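Local coordinates for 35 kDa hemin binding protein (Porphyromonas gingivalis, PDB 5Y1A), which probably acts as a hemin-binding, thioredoxin-domain virulence factor that is exported as a cargo of the type IX secretion system, at residues Trp88-Gln93 / Thr214-Asp219; Thr76-Asn81 / Ile96-Thr101; Lys153-Glu158 / Pro323-Val328. One frame throughout, in Å; residues are numbered along the deposited sequence.

Contact 1 (Trp88-Gln93 / Thr214-Asp219); sequences WPRVGQ and TDVKGD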
ATOM      1  N   TRP A  88      -2.717   8.746  10.096  1.00 11.09           N
ATOM      2  CA  TRP A  88      -2.940   7.309   9.952  1.00 11.48           C
ATOM      3  C   TRP A  88      -2.315   6.568  11.133  1.00 11.28           C
ATOM      4  O   TRP A  88      -1.212   6.021  11.022  1.00 11.33           O
ATOM      5  CB  TRP A  88      -2.327   6.791   8.637  1.00 10.59           C
ATOM      6  CG  TRP A  88      -3.021   7.363   7.414  1.00 11.28           C
ATOM      7  CD1 TRP A  88      -4.161   6.909   6.845  1.00 11.74           C
ATOM      8  CD2 TRP A  88      -2.603   8.500   6.648  1.00 11.41           C
ATOM      9  NE1 TRP A  88      -4.495   7.698   5.745  1.00 11.88           N
ATOM     10  CE2 TRP A  88      -3.558   8.686   5.616  1.00 12.29           C
ATOM     11  CE3 TRP A  88      -1.521   9.401   6.750  1.00 11.13           C
ATOM     12  CZ2 TRP A  88      -3.446   9.710   4.659  1.00 11.37           C
ATOM     13  CZ3 TRP A  88      -1.402  10.411   5.803  1.00 11.96           C
ATOM     14  CH2 TRP A  88      -2.363  10.561   4.770  1.00 12.87           C
ATOM     15  N   PRO A  89      -3.018   6.537  12.279  1.00 10.97           N
ATOM     16  CA  PRO A  89      -2.425   5.968  13.499  1.00 11.13           C
ATOM     17  C   PRO A  89      -2.032   4.500  13.396  1.00 10.35           C
ATOM     18  O   PRO A  89      -1.150   4.075  14.140  1.00 10.47           O
ATOM     19  CB  PRO A  89      -3.524   6.160  14.562  1.00 11.81           C
ATOM     20  CG  PRO A  89      -4.456   7.175  13.994  1.00 14.21           C
ATOM     21  CD  PRO A  89      -4.383   7.038  12.499  1.00 11.97           C
ATOM     22  N   ARG A  90      -2.607   3.736  12.462  1.00  9.98           N
ATOM     23  CA  ARG A  90      -2.213   2.327  12.351  1.00 10.12           C
ATOM     24  C   ARG A  90      -0.769   2.228  11.829  1.00  9.89           C
ATOM     25  O   ARG A  90      -0.099   1.221  12.058  1.00  9.50           O
ATOM     26  CB  ARG A  90      -3.180   1.543  11.466  1.00 10.22           C
ATOM     27  CG  ARG A  90      -4.588   1.376  12.098  1.00 10.88           C
ATOM     28  CD  ARG A  90      -5.593   0.660  11.187  1.00 12.01           C
ATOM     29  NE  ARG A  90      -4.974  -0.478  10.512  1.00 12.24           N
ATOM     30  CZ  ARG A  90      -4.781  -1.692  11.032  1.00 15.32           C
ATOM     31  NH1 ARG A  90      -5.192  -1.995  12.271  1.00 15.19           N
ATOM     32  NH2 ARG A  90      -4.160  -2.608  10.289  1.00 11.34           N
ATOM     33  N   VAL A  91      -0.312   3.267  11.132  1.00 10.02           N
ATOM     34  CA  VAL A  91       1.109   3.369  10.737  1.00  9.96           C
ATOM     35  C   VAL A  91       2.016   3.483  11.989  1.00 10.06           C
ATOM     36  O   VAL A  91       3.059   2.826  12.071  1.00  9.58           O
ATOM     37  CB  VAL A  91       1.382   4.531   9.718  1.00  9.95           C
ATOM     38  CG1 VAL A  91       2.887   4.649   9.417  1.00  8.30           C
ATOM     39  CG2 VAL A  91       0.586   4.347   8.406  1.00  9.94           C
ATOM     40  N   GLY A  92       1.610   4.291  12.981  1.00  9.74           N
ATOM     41  CA  GLY A  92       2.293   4.287  14.285  1.00 10.15           C
ATOM     42  C   GLY A  92       2.319   2.916  14.948  1.00 10.28           C
ATOM     43  O   GLY A  92       3.350   2.503  15.514  1.00  8.69           O
ATOM     44  N   GLN A  93       1.196   2.203  14.873  1.00 10.19           N
ATOM     45  CA  GLN A  93       1.091   0.849  15.441  0.50  9.93           C
ATOM     46  C   GLN A  93       2.053  -0.104  14.762  1.00  9.77           C
ATOM     47  O   GLN A  93       2.693  -0.944  15.428  1.00 10.46           O
ATOM     48  CB  GLN A  93      -0.335   0.299  15.327  0.50 10.52           C
ATOM     49  CG  GLN A  93      -1.334   0.914  16.303  0.50 11.08           C
ATOM     50  CD  GLN A  93      -0.849   0.895  17.737  0.50 13.09           C
ATOM     51  OE1 GLN A  93      -0.561  -0.169  18.301  0.50 14.24           O
ATOM     52  NE2 GLN A  93      -0.775   2.072  18.345  0.50 12.72           N
ATOM     53  N   THR A 214      -5.910  -6.523  10.137  1.00 10.31           N
ATOM     54  CA  THR A 214      -6.293  -5.861  11.399  1.00 10.73           C
ATOM     55  C   THR A 214      -5.107  -5.773  12.377  1.00 10.36           C
ATOM     56  O   THR A 214      -4.776  -4.697  12.891  1.00 10.53           O
ATOM     57  CB  THR A 214      -7.484  -6.578  12.033  1.00 10.56           C
ATOM     58  OG1 THR A 214      -8.639  -6.357  11.191  1.00 12.57           O
ATOM     59  CG2 THR A 214      -7.748  -6.029  13.434  1.00 12.50           C
ATOM     60  N   ASP A 215      -4.471  -6.917  12.608  0.50 10.10           N
ATOM     61  CA  ASP A 215      -3.206  -6.967  13.321  0.50 10.53           C
ATOM     62  C   ASP A 215      -2.115  -6.495  12.386  0.50 10.38           C
ATOM     63  O   ASP A 215      -1.942  -7.049  11.293  0.50 10.90           O
ATOM     64  CB  ASP A 215      -2.895  -8.397  13.787  0.50 10.62           C
ATOM     65  CG  ASP A 215      -1.816  -8.440  14.875  0.50 11.46           C
ATOM     66  OD1 ASP A 215      -1.750  -9.473  15.569  0.50 13.09           O
ATOM     67  OD2 ASP A 215      -1.054  -7.454  15.046  0.50 11.32           O
ATOM     68  N   VAL A 216      -1.363  -5.486  12.825  1.00 10.49           N
ATOM     69  CA  VAL A 216      -0.245  -4.992  12.011  1.00 11.01           C
ATOM     70  C   VAL A 216       0.868  -6.010  11.896  1.00 11.19           C
ATOM     71  O   VAL A 216       1.749  -5.836  11.046  1.00 11.87           O
ATOM     72  CB  VAL A 216       0.331  -3.631  12.492  1.00 11.45           C
ATOM     73  CG1 VAL A 216      -0.747  -2.560  12.468  1.00 11.98           C
ATOM     74  CG2 VAL A 216       1.013  -3.723  13.862  1.00 10.13           C
ATOM     75  N   LYS A 217       0.822  -7.031  12.760  1.00 10.55           N
ATOM     76  CA  LYS A 217       1.772  -8.144  12.741  1.00 10.77           C
ATOM     77  C   LYS A 217       1.417  -9.192  11.688  1.00 10.74           C
ATOM     78  O   LYS A 217       2.153 -10.157  11.538  1.00 11.31           O
ATOM     79  CB  LYS A 217       1.893  -8.791  14.136  1.00 12.02           C
ATOM     80  CG  LYS A 217       2.298  -7.797  15.227  1.00 13.80           C
ATOM     81  CD  LYS A 217       2.722  -8.553  16.481  1.00 17.64           C
ATOM     82  CE  LYS A 217       1.554  -9.355  17.085  1.00 20.38           C
ATOM     83  NZ  LYS A 217       0.398  -8.449  17.375  1.00 20.14           N
ATOM     84  N   GLY A 218       0.285  -9.020  10.982  1.00  9.74           N
ATOM     85  CA  GLY A 218      -0.053  -9.917   9.856  1.00  9.99           C
ATOM     86  C   GLY A 218      -1.234 -10.836  10.092  1.00  9.83           C
ATOM     87  O   GLY A 218      -1.624 -11.051  11.221  1.00 10.05           O
ATOM     88  N   ASP A 219      -1.833 -11.334   9.014  1.00  9.22           N
ATOM     89  CA  ASP A 219      -2.851 -12.376   9.097  1.00 10.01           C
ATOM     90  C   ASP A 219      -2.177 -13.735   9.021  1.00  9.94           C
ATOM     91  O   ASP A 219      -1.275 -13.918   8.208  1.00  9.95           O
ATOM     92  CB  ASP A 219      -3.796 -12.283   7.890  1.00 10.12           C
ATOM     93  CG  ASP A 219      -4.751 -11.103   7.978  1.00 12.47           C
ATOM     94  OD1 ASP A 219      -5.407 -10.898   9.012  1.00 11.42           O
ATOM     95  OD2 ASP A 219      -4.840 -10.386   6.990  1.00 14.68           O
TER

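Contact 2 (Thr76-Asn81 / Ile96-Thr101); sequences TFVHYN and IALDQT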
ATOM      1  N   THR A  76       9.655   0.332   1.392  1.00 11.23           N
ATOM      2  CA  THR A  76       8.546   0.896   2.159  1.00 10.97           C
ATOM      3  C   THR A  76       9.113   1.865   3.197  1.00 10.66           C
ATOM      4  O   THR A  76      10.195   1.616   3.728  1.00 12.37           O
ATOM      5  CB  THR A  76       7.727  -0.177   2.887  1.00 10.94           C
ATOM      6  OG1 THR A  76       8.536  -0.790   3.895  1.00 12.46           O
ATOM      7  CG2 THR A  76       7.223  -1.244   1.938  1.00 10.84           C
ATOM      8  N   PHE A  77       8.418   2.985   3.424  1.00  9.27           N
ATOM      9  CA  PHE A  77       8.828   3.977   4.421  1.00  8.83           C
ATOM     10  C   PHE A  77       7.740   4.024   5.473  1.00  8.56           C
ATOM     11  O   PHE A  77       6.567   4.237   5.145  1.00  9.02           O
ATOM     12  CB  PHE A  77       9.034   5.357   3.794  1.00  9.45           C
ATOM     13  CG  PHE A  77      10.277   5.439   2.945  1.00 10.16           C
ATOM     14  CD1 PHE A  77      11.425   6.085   3.427  1.00 10.33           C
ATOM     15  CD2 PHE A  77      10.308   4.848   1.672  1.00  9.70           C
ATOM     16  CE1 PHE A  77      12.614   6.123   2.662  1.00  8.78           C
ATOM     17  CE2 PHE A  77      11.474   4.898   0.887  1.00 10.54           C
ATOM     18  CZ  PHE A  77      12.635   5.533   1.377  1.00 11.52           C
ATOM     19  N   VAL A  78       8.145   3.846   6.733  1.00  8.01           N
ATOM     20  CA  VAL A  78       7.223   3.756   7.866  1.00  7.61           C
ATOM     21  C   VAL A  78       7.489   4.974   8.736  1.00  8.64           C
ATOM     22  O   VAL A  78       8.606   5.160   9.228  1.00  8.33           O
ATOM     23  CB  VAL A  78       7.492   2.484   8.703  1.00  6.48           C
ATOM     24  CG1 VAL A  78       6.574   2.456   9.924  1.00  7.72           C
ATOM     25  CG2 VAL A  78       7.293   1.195   7.857  1.00  6.85           C
ATOM     26  N   HIS A  79       6.474   5.815   8.891  1.00  9.02           N
ATOM     27  CA  HIS A  79       6.625   7.072   9.624  1.00  9.57           C
ATOM     28  C   HIS A  79       6.298   6.926  11.098  1.00  9.83           C
ATOM     29  O   HIS A  79       5.425   6.143  11.451  1.00 10.19           O
ATOM     30  CB  HIS A  79       5.724   8.124   8.999  1.00  9.77           C
ATOM     31  CG  HIS A  79       6.318   8.766   7.783  1.00 10.00           C
ATOM     32  ND1 HIS A  79       6.818  10.046   7.792  1.00  9.70           N
ATOM     33  CD2 HIS A  79       6.550   8.277   6.541  1.00 11.22           C
ATOM     34  CE1 HIS A  79       7.311  10.333   6.600  1.00 10.27           C
ATOM     35  NE2 HIS A  79       7.170   9.275   5.824  1.00  8.64           N
ATOM     36  N   TYR A  80       6.988   7.691  11.950  1.00  9.81           N
ATOM     37  CA  TYR A  80       6.639   7.714  13.365  1.00 11.01           C
ATOM     38  C   TYR A  80       6.734   9.092  13.999  1.00 11.01           C
ATOM     39  O   TYR A  80       7.636   9.886  13.679  1.00 11.01           O
ATOM     40  CB  TYR A  80       7.474   6.706  14.159  1.00 11.54           C
ATOM     41  CG  TYR A  80       6.895   6.408  15.529  1.00 11.57           C
ATOM     42  CD1 TYR A  80       5.657   5.779  15.634  1.00 12.58           C
ATOM     43  CD2 TYR A  80       7.588   6.717  16.703  1.00 13.68           C
ATOM     44  CE1 TYR A  80       5.094   5.476  16.847  1.00 16.75           C
ATOM     45  CE2 TYR A  80       7.009   6.409  17.979  1.00 13.47           C
ATOM     46  CZ  TYR A  80       5.759   5.778  18.007  1.00 15.23           C
ATOM     47  OH  TYR A  80       5.097   5.419  19.163  1.00 18.01           O
ATOM     48  N   ASN A  81       5.816   9.364  14.934  1.00 10.21           N
ATOM     49  CA  ASN A  81       5.829  10.653  15.664  1.00 10.86           C
ATOM     50  C   ASN A  81       5.804  11.869  14.740  1.00 10.22           C
ATOM     51  O   ASN A  81       6.566  12.828  14.918  1.00 10.86           O
ATOM     52  CB  ASN A  81       6.982  10.746  16.670  1.00 10.13           C
ATOM     53  CG  ASN A  81       6.719   9.943  17.938  1.00 10.49           C
ATOM     54  OD1 ASN A  81       5.622   9.432  18.125  1.00 11.22           O
ATOM     55  ND2 ASN A  81       7.735   9.809  18.792  1.00 10.58           N
ATOM     56  N   ILE A  96       5.566   0.711  16.063  1.00  9.27           N
ATOM     57  CA  ILE A  96       5.727   0.153  17.422  1.00  9.81           C
ATOM     58  C   ILE A  96       6.015  -1.356  17.403  1.00  9.18           C
ATOM     59  O   ILE A  96       6.861  -1.839  18.162  1.00  8.65           O
ATOM     60  CB  ILE A  96       4.461   0.476  18.264  1.00 10.28           C
ATOM     61  CG1 ILE A  96       4.458   1.982  18.567  1.00 11.02           C
ATOM     62  CG2 ILE A  96       4.365  -0.407  19.550  1.00 11.49           C
ATOM     63  CD1 ILE A  96       3.112   2.497  19.114  1.00 14.30           C
ATOM     64  N   ALA A  97       5.323  -2.078  16.525  1.00  8.18           N
ATOM     65  CA  ALA A  97       5.509  -3.512  16.365  1.00  8.61           C
ATOM     66  C   ALA A  97       6.892  -3.832  15.817  1.00  8.44           C
ATOM     67  O   ALA A  97       7.578  -4.722  16.329  1.00  9.55           O
ATOM     68  CB  ALA A  97       4.392  -4.114  15.449  1.00  8.24           C
ATOM     69  N   LEU A  98       7.306  -3.086  14.793  1.00  8.23           N
ATOM     70  CA  LEU A  98       8.616  -3.271  14.158  1.00  8.54           C
ATOM     71  C   LEU A  98       9.718  -2.929  15.163  1.00  8.41           C
ATOM     72  O   LEU A  98      10.758  -3.588  15.198  1.00  9.10           O
ATOM     73  CB  LEU A  98       8.732  -2.393  12.901  1.00  8.10           C
ATOM     74  CG  LEU A  98       7.939  -2.943  11.695  1.00  9.88           C
ATOM     75  CD1 LEU A  98       7.807  -1.910  10.585  1.00  8.99           C
ATOM     76  CD2 LEU A  98       8.596  -4.237  11.165  1.00 10.27           C
ATOM     77  N   ASP A  99       9.490  -1.877  15.948  1.00  8.12           N
ATOM     78  CA  ASP A  99      10.429  -1.519  17.025  1.00  9.09           C
ATOM     79  C   ASP A  99      10.580  -2.658  18.064  1.00  8.78           C
ATOM     80  O   ASP A  99      11.697  -3.059  18.415  1.00  8.04           O
ATOM     81  CB  ASP A  99       9.970  -0.216  17.686  1.00  8.53           C
ATOM     82  CG  ASP A  99      10.990   0.354  18.675  1.00  9.76           C
ATOM     83  OD1 ASP A  99      12.226   0.070  18.572  1.00 12.00           O
ATOM     84  OD2 ASP A  99      10.531   1.108  19.575  1.00 12.14           O
ATOM     85  N   GLN A 100       9.462  -3.194  18.534  1.00  9.65           N
ATOM     86  CA  GLN A 100       9.497  -4.348  19.431  1.00 10.86           C
ATOM     87  C   GLN A 100      10.327  -5.509  18.843  1.00 10.75           C
ATOM     88  O   GLN A 100      11.107  -6.153  19.552  1.00 12.72           O
ATOM     89  CB  GLN A 100       8.076  -4.803  19.768  1.00 10.37           C
ATOM     90  CG  GLN A 100       8.035  -5.934  20.828  1.00 13.89           C
ATOM     91  CD  GLN A 100       8.765  -5.569  22.130  1.00 17.47           C
ATOM     92  OE1 GLN A 100       8.570  -4.475  22.681  1.00 17.90           O
ATOM     93  NE2 GLN A 100       9.603  -6.492  22.630  1.00 18.72           N
ATOM     94  N   THR A 101      10.193  -5.740  17.549  1.00 10.30           N
ATOM     95  CA  THR A 101      10.870  -6.831  16.879  1.00 10.06           C
ATOM     96  C   THR A 101      12.349  -6.583  16.592  1.00 10.55           C
ATOM     97  O   THR A 101      13.210  -7.464  16.834  1.00 10.71           O
ATOM     98  CB  THR A 101      10.092  -7.168  15.564  1.00  9.42           C
ATOM     99  OG1 THR A 101       8.781  -7.590  15.935  1.00 11.61           O
ATOM    100  CG2 THR A 101      10.784  -8.290  14.749  1.00 11.06           C
TER

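Contact 3 (Lys153-Glu158 / Pro323-Val328); sequences KGATPE and PGVYVV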
ATOM      1  N   LYS A 153      -9.346  -1.822  -8.870  1.00 11.30           N
ATOM      2  CA  LYS A 153      -9.562  -0.517  -8.254  1.00 12.35           C
ATOM      3  C   LYS A 153     -11.014  -0.079  -8.247  1.00 12.79           C
ATOM      4  O   LYS A 153     -11.753  -0.372  -9.182  1.00 13.05           O
ATOM      5  CB  LYS A 153      -8.697   0.558  -8.893  1.00 12.66           C
ATOM      6  CG  LYS A 153      -8.932   0.758 -10.362  1.00 12.90           C
ATOM      7  CD  LYS A 153      -8.021   1.860 -10.870  1.00 17.46           C
ATOM      8  CE  LYS A 153      -8.334   2.145 -12.341  1.00 20.28           C
ATOM      9  NZ  LYS A 153      -7.407   3.189 -12.911  1.00 24.03           N
ATOM     10  N   GLY A 154     -11.398   0.610  -7.176  1.00 13.49           N
ATOM     11  CA  GLY A 154     -12.747   1.159  -7.044  1.00 14.68           C
ATOM     12  C   GLY A 154     -12.858   2.324  -7.990  1.00 14.90           C
ATOM     13  O   GLY A 154     -11.842   2.873  -8.380  1.00 15.33           O
ATOM     14  N   ALA A 155     -14.086   2.685  -8.352  1.00 15.69           N
ATOM     15  CA  ALA A 155     -14.303   3.706  -9.389  1.00 16.22           C
ATOM     16  C   ALA A 155     -14.193   5.135  -8.850  1.00 16.83           C
ATOM     17  O   ALA A 155     -13.798   6.060  -9.577  1.00 16.89           O
ATOM     18  CB  ALA A 155     -15.619   3.495 -10.049  1.00 16.68           C
ATOM     19  N   THR A 156     -14.548   5.298  -7.579  1.00 17.05           N
ATOM     20  CA  THR A 156     -14.594   6.595  -6.919  1.00 17.91           C
ATOM     21  C   THR A 156     -14.064   6.405  -5.500  1.00 19.03           C
ATOM     22  O   THR A 156     -13.889   5.272  -5.058  1.00 18.19           O
ATOM     23  CB  THR A 156     -16.046   7.158  -6.873  1.00 18.53           C
ATOM     24  OG1 THR A 156     -16.808   6.446  -5.895  1.00 19.62           O
ATOM     25  CG2 THR A 156     -16.741   7.043  -8.254  1.00 17.49           C
ATOM     26  N   PRO A 157     -13.789   7.508  -4.781  1.00 20.19           N
ATOM     27  CA  PRO A 157     -13.223   7.392  -3.428  1.00 21.05           C
ATOM     28  C   PRO A 157     -14.073   6.601  -2.432  1.00 21.72           C
ATOM     29  O   PRO A 157     -13.538   6.096  -1.418  1.00 22.79           O
ATOM     30  CB  PRO A 157     -13.067   8.856  -3.005  1.00 21.17           C
ATOM     31  CG  PRO A 157     -12.846   9.576  -4.348  1.00 21.16           C
ATOM     32  CD  PRO A 157     -13.904   8.922  -5.188  1.00 20.06           C
ATOM     33  N   GLU A 158     -15.372   6.463  -2.699  0.50 21.33           N
ATOM     34  CA  GLU A 158     -16.246   5.711  -1.786  0.50 21.76           C
ATOM     35  C   GLU A 158     -16.546   4.280  -2.242  0.50 21.05           C
ATOM     36  O   GLU A 158     -17.432   3.604  -1.690  0.50 20.94           O
ATOM     37  CB  GLU A 158     -17.526   6.491  -1.464  0.50 21.90           C
ATOM     38  CG  GLU A 158     -17.346   7.546  -0.361  0.50 23.07           C
ATOM     39  CD  GLU A 158     -16.806   6.964   0.940  0.50 25.29           C
ATOM     40  OE1 GLU A 158     -15.749   7.438   1.415  0.50 26.53           O
ATOM     41  OE2 GLU A 158     -17.424   6.024   1.477  0.50 26.07           O
ATOM     42  N   PRO A 323     -16.585  11.498 -20.614  1.00 16.37           N
ATOM     43  CA  PRO A 323     -16.842  10.120 -20.200  1.00 16.06           C
ATOM     44  C   PRO A 323     -16.060   9.731 -18.949  1.00 15.56           C
ATOM     45  O   PRO A 323     -14.891  10.100 -18.778  1.00 15.39           O
ATOM     46  CB  PRO A 323     -16.396   9.307 -21.416  1.00 15.96           C
ATOM     47  CG  PRO A 323     -16.711  10.230 -22.566  1.00 15.95           C
ATOM     48  CD  PRO A 323     -16.191  11.551 -22.037  1.00 16.36           C
ATOM     49  N   GLY A 324     -16.742   9.019 -18.069  1.00 14.92           N
ATOM     50  CA  GLY A 324     -16.169   8.628 -16.800  1.00 14.66           C
ATOM     51  C   GLY A 324     -17.281   8.416 -15.798  1.00 14.34           C
ATOM     52  O   GLY A 324     -18.470   8.565 -16.120  1.00 15.23           O
ATOM     53  N   VAL A 325     -16.898   8.046 -14.583  1.00 13.96           N
ATOM     54  CA  VAL A 325     -17.869   7.817 -13.533  1.00 14.03           C
ATOM     55  C   VAL A 325     -17.912   9.050 -12.633  1.00 13.78           C
ATOM     56  O   VAL A 325     -16.869   9.632 -12.319  1.00 14.56           O
ATOM     57  CB  VAL A 325     -17.535   6.560 -12.679  1.00 14.90           C
ATOM     58  CG1 VAL A 325     -18.552   6.429 -11.552  1.00 16.71           C
ATOM     59  CG2 VAL A 325     -17.520   5.296 -13.542  1.00 15.36           C
ATOM     60  N   TYR A 326     -19.133   9.450 -12.266  1.00 13.66           N
ATOM     61  CA  TYR A 326     -19.381  10.579 -11.360  1.00 14.29           C
ATOM     62  C   TYR A 326     -20.235  10.145 -10.176  1.00 15.15           C
ATOM     63  O   TYR A 326     -21.053   9.234 -10.297  1.00 15.29           O
ATOM     64  CB  TYR A 326     -20.087  11.712 -12.107  1.00 14.06           C
ATOM     65  CG  TYR A 326     -19.262  12.250 -13.257  1.00 13.48           C
ATOM     66  CD1 TYR A 326     -18.476  13.399 -13.106  1.00 15.67           C
ATOM     67  CD2 TYR A 326     -19.243  11.593 -14.482  1.00 13.44           C
ATOM     68  CE1 TYR A 326     -17.702  13.888 -14.169  1.00 13.35           C
ATOM     69  CE2 TYR A 326     -18.454  12.065 -15.560  1.00 13.44           C
ATOM     70  CZ  TYR A 326     -17.697  13.218 -15.383  1.00 14.40           C
ATOM     71  OH  TYR A 326     -16.929  13.699 -16.419  1.00 13.68           O
ATOM     72  N   VAL A 327     -20.041  10.802  -9.043  1.00 17.06           N
ATOM     73  CA  VAL A 327     -20.923  10.620  -7.887  1.00 18.33           C
ATOM     74  C   VAL A 327     -21.803  11.852  -7.744  1.00 18.86           C
ATOM     75  O   VAL A 327     -21.302  12.979  -7.653  1.00 18.98           O
ATOM     76  CB  VAL A 327     -20.107  10.402  -6.591  1.00 18.94           C
ATOM     77  CG1 VAL A 327     -21.037  10.266  -5.372  1.00 20.83           C
ATOM     78  CG2 VAL A 327     -19.245   9.163  -6.721  1.00 20.79           C
ATOM     79  N   VAL A 328     -23.116  11.646  -7.749  1.00 18.67           N
ATOM     80  CA  VAL A 328     -24.032  12.752  -7.549  1.00 19.70           C
ATOM     81  C   VAL A 328     -24.543  12.648  -6.128  1.00 20.86           C
ATOM     82  O   VAL A 328     -25.097  11.623  -5.746  1.00 19.84           O
ATOM     83  CB  VAL A 328     -25.228  12.709  -8.509  1.00 19.44           C
ATOM     84  CG1 VAL A 328     -26.092  13.958  -8.321  1.00 19.69           C
ATOM     85  CG2 VAL A 328     -24.742  12.581  -9.961  1.00 20.61           C
TER

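Contact 1 (Trp88-Gln93 / Thr214-Asp219)
R90, in the first turn of helix 89-102, reaches across to the backbone of T214 and binds its carbonyl oxygen, joining the thioredoxin part of the chain to the β-sandwich, where strand 207-220, the outermost strand of one sandwich sheet, is interrupted here by a type I β turn from D215 to G218. The bond from R90 NH1 to T214 O is short and nearly straight (2.8 Å, 166°). It lies in both the guanidinium plane and the carbonyl plane, so a lone pair of the oxygen is used. A second bond, from R90 NH2 to the same T214 O, is weak at 3.4 Å. The side chain runs extended to CD and then bends (chi3 42°), which carries the guanidinium to the carbonyl. R90 NH2 also donates to S213 O and I211 O, so one cation gathers three carbonyls of the interrupted strand.

The tight apolar part centres on the buried V216. Its CG1 lies over one face of the guanidinium, 4.0 Å from R90 NH2, and 4.1 Å from Q93 CB. CG2 presses on the helix backbone, 3.6 Å from Q93 O.

Toward solvent the contact is looser. The Q93 side chain starts toward the turn, but in the conformer given its amide end turns away. D215, also in the conformer given, forms a salt bridge with K217 and an Asx turn with its backbone N.

Across this interface R90 meets backbone carbonyls and methyl groups. The carbonyl dipoles would partly offset its charge. Because the acceptors are main-chain oxygens just ahead of the turn, the bonds probably depend on the backbone path there rather than on a partner side chain.

Contact 2 (Thr76-Asn81 / Ile96-Thr101)
V78 and L98 face each other in the strand-to-helix packing of the thioredoxin fold: strand 73-79, parallel to 34-44 in the mixed sheet, packs against helix 89-102, to which it is connected through helix 83-87. The apolar part of the contact is buried and light. V78 CG2 and L98 CD1 meet at 4.2 Å, their side chains crossing at a slant, and L98 also rests on F43 of strand 34-44, so one helix residue spans two neighbouring strands.

The aromatic part is closer and more exposed. Y80 follows the end of the strand with CG opposite its backbone N (chi1 -164°), which throws the ring out toward the helix. I96 comes against the phenol end of the ring, its CG1 3.9 Å from Y80 CE1. F95 stacks on the same ring from the preceding position of the helix, and F107 also touches Y80. On one face of the ring, N81 OD1 stands toward the rim.

No hydrogen bond joins the two segments, so side-chain packing alone makes the contact. At its outer end, the hydroxyl oxygen Y80 OH touches two carbons of I96, with CG1 and CD1 each 3.5 Å away.

Contact 3 (Lys153-Glu158 / Pro323-Val328)
The β-hairpin loop between strands 145-153 and 161-169 of the sandwich abuts strand 324-332, an inner strand of the small antiparallel C-terminal sheet, so this is a junction between two β domains. Such a C-terminal β module is consistent with the sorting domains of type IX cargo proteins. V325 and V327 lie two residues apart on the same side of the strand and offer their methyls to the loop, while Y326 points away and its hydroxyl binds V322 O.

T156 packs against this valine pair. Its methyl CG2 rests against both, 3.8 Å from V325 CG1 and 3.6 Å from V327 CG2; the threonine side chain crosses that of V325 at about a right angle and that of V327 at a slant. A155 CB adds a looser touch on V325 CG2 at 4.4 Å.

No hydrogen bond crosses between the segments. The threonine's polar end is instead held inside its own loop: chi1 of 74° places OG1 between backbone N and carbonyl carbon, and the hydroxyl pairs with D159 OD2, fixing the rotation that presents CG2 to the valines. Even so, T156 OG1 sits 3.7 Å from the methyl carbon V327 CG2.

Contacts 1 and 2 share helix 89-102 and sit with their centres about 10 Å apart. One face of the helix (R90, Q93, A97) meets the β-sandwich; the other (V91, L98) packs on the thioredoxin sheet. They touch directly: V216 CG2 is 3.8 Å from A97 CB, and V91 CG1 is 3.6 Å from H79 O, so the helix is sandwiched between the two domains. N81 O, in contact 2, takes a weak hydrogen bond from W47, next in sequence to C48 of the presumed thioredoxin-type CxxC. Contact 3 is remote, its centre about 28 Å from that of contact 1 and 33 Å from that of contact 2, and joins the sandwich to the C-terminal sheet.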